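Probable dipeptidase (Pseudomonas aeruginosa, PDB 3B40) is a probable membrane-dipeptidase-family (M19) metallopeptidase, likely to hydrolyse dipeptides with the help of bound metal ions. Local coordinates at residues 189-194 / 216-221; 209-214 / 228-233. The protein carries 11 engineered substitutions. One frame throughout, in Å; residues are numbered along the deposited sequence. Where two conformers were deposited one is given.

From the N terminus the chain first passes residues 189-194, which lead into helix 193-205. It then enters strand 208-210 and the turn after it, and reaches helix 216-225, where interaction 1 closes the first loop by returning to 189-194. Strand 230-235 follows, and interaction 2 closes the second loop by pairing it with 209-214. The four segments alternate, so the two contacts cross. They also touch: Leu219 CD1 lies 3.7 Å from Val211 CG2, and Leu191 CD2 lies 3.7 Å from Met214 CE. Interaction 1 joins the approach to one helix with the start of the next; interaction 2 joins the consecutive strands of the sheet.

Interaction 1: residues 189-194 / 216-221; sequences GGLSPL and TKALEQ
One face of the Gln221 carboxamide is turned to Gly190, with NE2 3.7 Å from Gly190 CA, while its two polar atoms reach the backbone at Gly189 and Leu191. Both partners lie displaced from the amide plane to the same side as Gly190 CA, so the group grips the chain around the glycine instead of meeting it in plane. Gln221 NE2 gives a hydrogen bond to Gly189 O at 2.7 Å, bent at the hydrogen. Leu191 N gives one to Gln221 OE1, also 2.7 Å long but much straighter (164°), and it approaches from well above the carbonyl plane. These two bonds hold the amide's rotation, and OE1 has a further, weak bond from Lys196 NZ of helix 193-205. Gln221 CG stands anti to its carbonyl carbon and the chain is extended beyond it, which carries the amide out from the helix to the loop.

Apolar contacts flank this pair. The Leu191 side chain runs past that of Gln221 in the opposite direction, CD1 lying 3.8 Å from Gln221 CB, and its other branch, CD2, meets Ala218 CB at 4.0 Å. Gly190, whose backbone angles (phi 124°, psi -109°) belong to glycine, brings its CA within 3.7 Å of Ala218 CA, and Lys217 CB packs 3.7 Å from Gly189 O before the lysine chain leads away.

The contact therefore joins the loop before helix 193-205 to the first turns of helix 216-225. Ser192, the N-cap of helix 193-205, bonds through OG to Gly195 N and Asp170 O, and Gly190 is hydrogen-bonded to Asp173, so the loop is also tied to residues 170-173. On another side of helix 216-225, Leu219 packs against Leu254 of helix 249-257.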
loop_
_atom_site.group_PDB
_atom_site.type_symbol
_atom_site.label_atom_id
_atom_site.label_comp_id
_atom_site.label_asym_id
_atom_site.label_seq_id
_atom_site.Cartn_x
_atom_site.Cartn_y
_atom_site.Cartn_z
ATOM N N GLY A 189 -17.943 3.154 13.756
ATOM C CA GLY A 189 -17.543 4.503 14.188
ATOM C C GLY A 189 -16.027 4.737 14.282
ATOM O O GLY A 189 -15.562 5.644 14.991
ATOM N N GLY A 190 -15.251 3.951 13.541
ATOM C CA GLY A 190 -13.775 4.070 13.557
ATOM C C GLY A 190 -13.201 2.716 13.927
ATOM O O GLY A 190 -13.309 1.773 13.132
ATOM N N LEU A 191 -12.650 2.616 15.144
ATOM C CA LEU A 191 -12.222 1.337 15.744
ATOM C C LEU A 191 -13.239 0.690 16.719
ATOM O O LEU A 191 -13.955 1.393 17.440
ATOM C CB LEU A 191 -10.907 1.518 16.478
ATOM C CG LEU A 191 -9.758 2.183 15.704
ATOM C CD1 LEU A 191 -8.663 2.464 16.670
ATOM C CD2 LEU A 191 -9.236 1.278 14.604
ATOM N N SER A 192 -13.271 -0.651 16.749
ATOM C CA SER A 192 -14.019 -1.383 17.772
ATOM C C SER A 192 -13.204 -1.325 19.060
ATOM O O SER A 192 -12.043 -0.870 19.042
ATOM C CB SER A 192 -14.259 -2.836 17.336
ATOM O OG SER A 192 -13.040 -3.587 17.266
ATOM N N PRO A 193 -13.789 -1.771 20.190
ATOM C CA PRO A 193 -12.966 -1.888 21.399
ATOM C C PRO A 193 -11.689 -2.749 21.222
ATOM O O PRO A 193 -10.631 -2.390 21.728
ATOM C CB PRO A 193 -13.952 -2.478 22.419
ATOM C CG PRO A 193 -15.289 -1.895 21.951
ATOM C CD PRO A 193 -15.208 -2.102 20.469
ATOM N N LEU A 194 -11.782 -3.858 20.488
ATOM C CA LEU A 194 -10.592 -4.672 20.237
ATOM C C LEU A 194 -9.576 -3.948 19.311
ATOM O O LEU A 194 -8.359 -4.047 19.536
ATOM C CB LEU A 194 -10.980 -6.077 19.745
ATOM C CG LEU A 194 -11.024 -7.253 20.750
ATOM C CD1 LEU A 194 -11.780 -6.960 22.043
ATOM C CD2 LEU A 194 -11.604 -8.512 20.106
ATOM N N THR A 216 -11.527 7.411 7.839
ATOM C CA THR A 216 -11.065 8.643 8.489
ATOM C C THR A 216 -11.207 8.632 9.997
ATOM O O THR A 216 -10.275 9.022 10.705
ATOM C CB THR A 216 -11.745 9.883 7.896
ATOM O OG1 THR A 216 -11.300 10.005 6.534
ATOM C CG2 THR A 216 -11.333 11.175 8.678
ATOM N N LYS A 217 -12.351 8.173 10.488
ATOM C CA LYS A 217 -12.546 8.062 11.935
ATOM C C LYS A 217 -11.599 7.089 12.611
ATOM O O LYS A 217 -11.198 7.321 13.753
ATOM C CB LYS A 217 -13.985 7.670 12.266
ATOM C CG LYS A 217 -14.967 8.823 12.092
ATOM C CD LYS A 217 -16.410 8.284 12.136
ATOM C CE LYS A 217 -17.406 9.351 11.657
ATOM N NZ LYS A 217 -17.291 10.605 12.471
ATOM N N ALA A 218 -11.250 6.005 11.923
ATOM C CA ALA A 218 -10.377 4.995 12.510
ATOM C C ALA A 218 -8.964 5.551 12.577
ATOM O O ALA A 218 -8.278 5.369 13.576
ATOM C CB ALA A 218 -10.412 3.745 11.710
ATOM N N LEU A 219 -8.560 6.234 11.506
ATOM C CA LEU A 219 -7.303 6.971 11.478
ATOM C C LEU A 219 -7.245 7.925 12.664
ATOM O O LEU A 219 -6.233 7.975 13.344
ATOM C CB LEU A 219 -7.172 7.785 10.189
ATOM C CG LEU A 219 -5.801 8.416 9.905
ATOM C CD1 LEU A 219 -5.529 8.502 8.392
ATOM C CD2 LEU A 219 -5.593 9.775 10.595
ATOM N N GLU A 220 -8.331 8.678 12.899
ATOM C CA GLU A 220 -8.332 9.696 13.939
ATOM C C GLU A 220 -8.104 9.057 15.294
ATOM O O GLU A 220 -7.389 9.613 16.122
ATOM C CB GLU A 220 -9.644 10.502 13.921
ATOM C CG GLU A 220 -9.708 11.507 12.754
ATOM C CD GLU A 220 -11.093 12.108 12.551
ATOM O OE1 GLU A 220 -12.070 11.629 13.162
ATOM O OE2 GLU A 220 -11.212 13.044 11.751
ATOM N N GLN A 221 -8.720 7.890 15.502
ATOM C CA GLN A 221 -8.613 7.126 16.749
ATOM C C GLN A 221 -7.241 6.501 16.901
ATOM O O GLN A 221 -6.699 6.470 18.003
ATOM C CB GLN A 221 -9.729 6.080 16.824
ATOM C CG GLN A 221 -11.097 6.738 16.960
ATOM C CD GLN A 221 -12.263 5.811 16.756
ATOM O OE1 GLN A 221 -12.177 4.582 16.908
ATOM N NE2 GLN A 221 -13.384 6.403 16.435
#

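Interaction 2: residues 209-214 / 228-233; sequences IDVSQM and APIVAS
Residues 209-211 and 230-232 run as parallel neighbours, Val231 N donating to Ile209 O (3.0 Å) and Val211 N to Val231 O (2.7 Å); Val231 thus bridges the residues on either side of its partner Asp210.

Asp210 carries the polar part of the contact. Its carboxylate, set anti to the backbone N (chi1 178°), extends past the strand pairing to Ser233. OD1 accepts two backbone donors, Ser233 N at 2.9 Å and Ser212 N at 3.0 Å. They come from opposite faces of the carboxylate plane, each 47° out of it, and together they restrict the group's rotation. The bond from Ser212 N, two residues on, makes an Asx turn. Ser233 OG also donates to Asp210 OD2, at 2.5 Å, a length short enough to be uncertain in its exact value, so the grip of this serine rests mainly on the OD1 bond. Ser212 OG lies near Ser233 N but turns its bonding to His234 N and Ser235 OG.

Away from the carboxylate the side-chain contacts are apolar. Val211 and Ile230 cross at about a right angle, with Val211 CG1 3.8 Å from Ile230 CD1, while Val211 CG2 rests 4.1 Å from Ala232 CB. Ile209 and Ile230 point to the face that Val222 of helix 216-225 covers. At the start of the pairing, a water accepts from Ile209 N and donates to Pro229 O, bridging the two segments just ahead of the paired residues.

Strand 208-210, helix 216-225 and strand 230-235 form a beta-alpha-beta unit, the repeating element of the TIM barrel to which the family belongs. In such barrels active sites lie at the C-terminal strand ends; a cadmium ion lies about 13 Å from the Val231 side chain.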
loop_
_atom_site.group_PDB
_atom_site.type_symbol
_atom_site.label_atom_id
_atom_site.label_comp_id
_atom_site.label_asym_id
_atom_site.label_seq_id
_atom_site.Cartn_x
_atom_site.Cartn_y
_atom_site.Cartn_z
ATOM N N ILE A 209 2.319 1.093 13.180
ATOM C CA ILE A 209 0.912 1.137 12.743
ATOM C C ILE A 209 0.751 1.842 11.397
ATOM O O ILE A 209 1.205 2.987 11.226
ATOM C CB ILE A 209 -0.018 1.803 13.795
ATOM C CG1 ILE A 209 0.029 1.036 15.129
ATOM C CG2 ILE A 209 -1.489 1.901 13.207
ATOM C CD1 ILE A 209 -0.454 1.843 16.338
ATOM N N ASP A 210 0.093 1.157 10.460
ATOM C CA ASP A 210 -0.123 1.637 9.083
ATOM C C ASP A 210 -1.600 2.023 8.892
ATOM O O ASP A 210 -2.490 1.192 9.095
ATOM C CB ASP A 210 0.299 0.536 8.103
ATOM C CG ASP A 210 0.068 0.898 6.635
ATOM O OD1 ASP A 210 -0.257 2.066 6.302
ATOM O OD2 ASP A 210 0.215 -0.030 5.807
ATOM N N VAL A 211 -1.851 3.291 8.550
ATOM C CA VAL A 211 -3.200 3.773 8.430
ATOM C C VAL A 211 -3.746 3.824 6.993
ATOM O O VAL A 211 -4.897 4.176 6.811
ATOM C CB VAL A 211 -3.403 5.160 9.136
ATOM C CG1 VAL A 211 -2.976 5.064 10.611
ATOM C CG2 VAL A 211 -2.629 6.240 8.403
ATOM N N SER A 212 -2.947 3.465 5.989
ATOM C CA SER A 212 -3.466 3.434 4.609
ATOM C C SER A 212 -4.613 2.418 4.560
ATOM O O SER A 212 -4.472 1.354 5.145
ATOM C CB SER A 212 -2.371 3.052 3.604
ATOM O OG SER A 212 -1.493 4.148 3.381
ATOM N N GLN A 213 -5.732 2.782 3.905
ATOM C CA GLN A 213 -6.929 1.926 3.694
ATOM C C GLN A 213 -8.021 2.075 4.785
ATOM O O GLN A 213 -9.180 1.715 4.571
ATOM C CB GLN A 213 -6.569 0.441 3.503
ATOM C CG GLN A 213 -5.513 0.075 2.382
ATOM C CD GLN A 213 -6.088 -0.388 1.065
ATOM O OE1 GLN A 213 -7.307 -0.474 0.896
ATOM N NE2 GLN A 213 -5.188 -0.715 0.089
ATOM N N MET A 214 -7.625 2.567 5.959
ATOM C CA MET A 214 -8.502 2.753 7.111
ATOM C C MET A 214 -9.437 3.948 6.882
ATOM O O MET A 214 -9.036 4.930 6.279
ATOM C CB MET A 214 -7.635 3.036 8.358
ATOM C CG MET A 214 -6.847 1.787 8.875
ATOM S SD MET A 214 -5.836 2.019 10.381
ATOM C CE MET A 214 -7.048 1.979 11.680
ATOM N N ALA A 228 3.373 6.288 19.449
ATOM C CA ALA A 228 4.511 6.098 18.541
ATOM C C ALA A 228 4.161 6.588 17.142
ATOM O O ALA A 228 2.962 6.663 16.825
ATOM C CB ALA A 228 4.904 4.614 18.488
ATOM N N PRO A 229 5.186 6.971 16.326
ATOM C CA PRO A 229 4.939 7.349 14.917
ATOM C C PRO A 229 4.045 6.375 14.166
ATOM O O PRO A 229 4.124 5.157 14.364
ATOM C CB PRO A 229 6.349 7.411 14.307
ATOM C CG PRO A 229 7.220 7.880 15.556
ATOM C CD PRO A 229 6.616 7.121 16.692
ATOM N N ILE A 230 3.154 6.939 13.354
ATOM C CA ILE A 230 2.306 6.140 12.487
ATOM C C ILE A 230 2.643 6.459 11.034
ATOM O O ILE A 230 3.256 7.505 10.737
ATOM C CB ILE A 230 0.778 6.313 12.813
ATOM C CG1 ILE A 230 0.264 7.722 12.511
ATOM C CG2 ILE A 230 0.492 5.934 14.355
ATOM C CD1 ILE A 230 -1.300 7.839 12.573
ATOM N N VAL A 231 2.256 5.563 10.141
ATOM C CA VAL A 231 2.641 5.664 8.749
ATOM C C VAL A 231 1.419 5.408 7.869
ATOM O O VAL A 231 0.498 4.687 8.258
ATOM C CB VAL A 231 3.824 4.641 8.465
ATOM C CG1 VAL A 231 4.026 4.383 6.998
ATOM C CG2 VAL A 231 5.163 5.163 9.159
ATOM N N ALA A 232 1.381 6.031 6.703
ATOM C CA ALA A 232 0.475 5.614 5.668
ATOM C C ALA A 232 1.370 4.985 4.576
ATOM O O ALA A 232 2.043 5.719 3.850
ATOM C CB ALA A 232 -0.298 6.823 5.115
ATOM N N SER A 233 1.359 3.654 4.473
ATOM C CA SER A 233 2.327 2.928 3.655
ATOM C C SER A 233 2.060 3.069 2.131
ATOM O O SER A 233 2.967 2.872 1.323
ATOM C CB SER A 233 2.353 1.453 4.068
ATOM O OG SER A 233 1.138 0.831 3.662
HETATM O O HOH W 1 2.907 2.928 15.248
#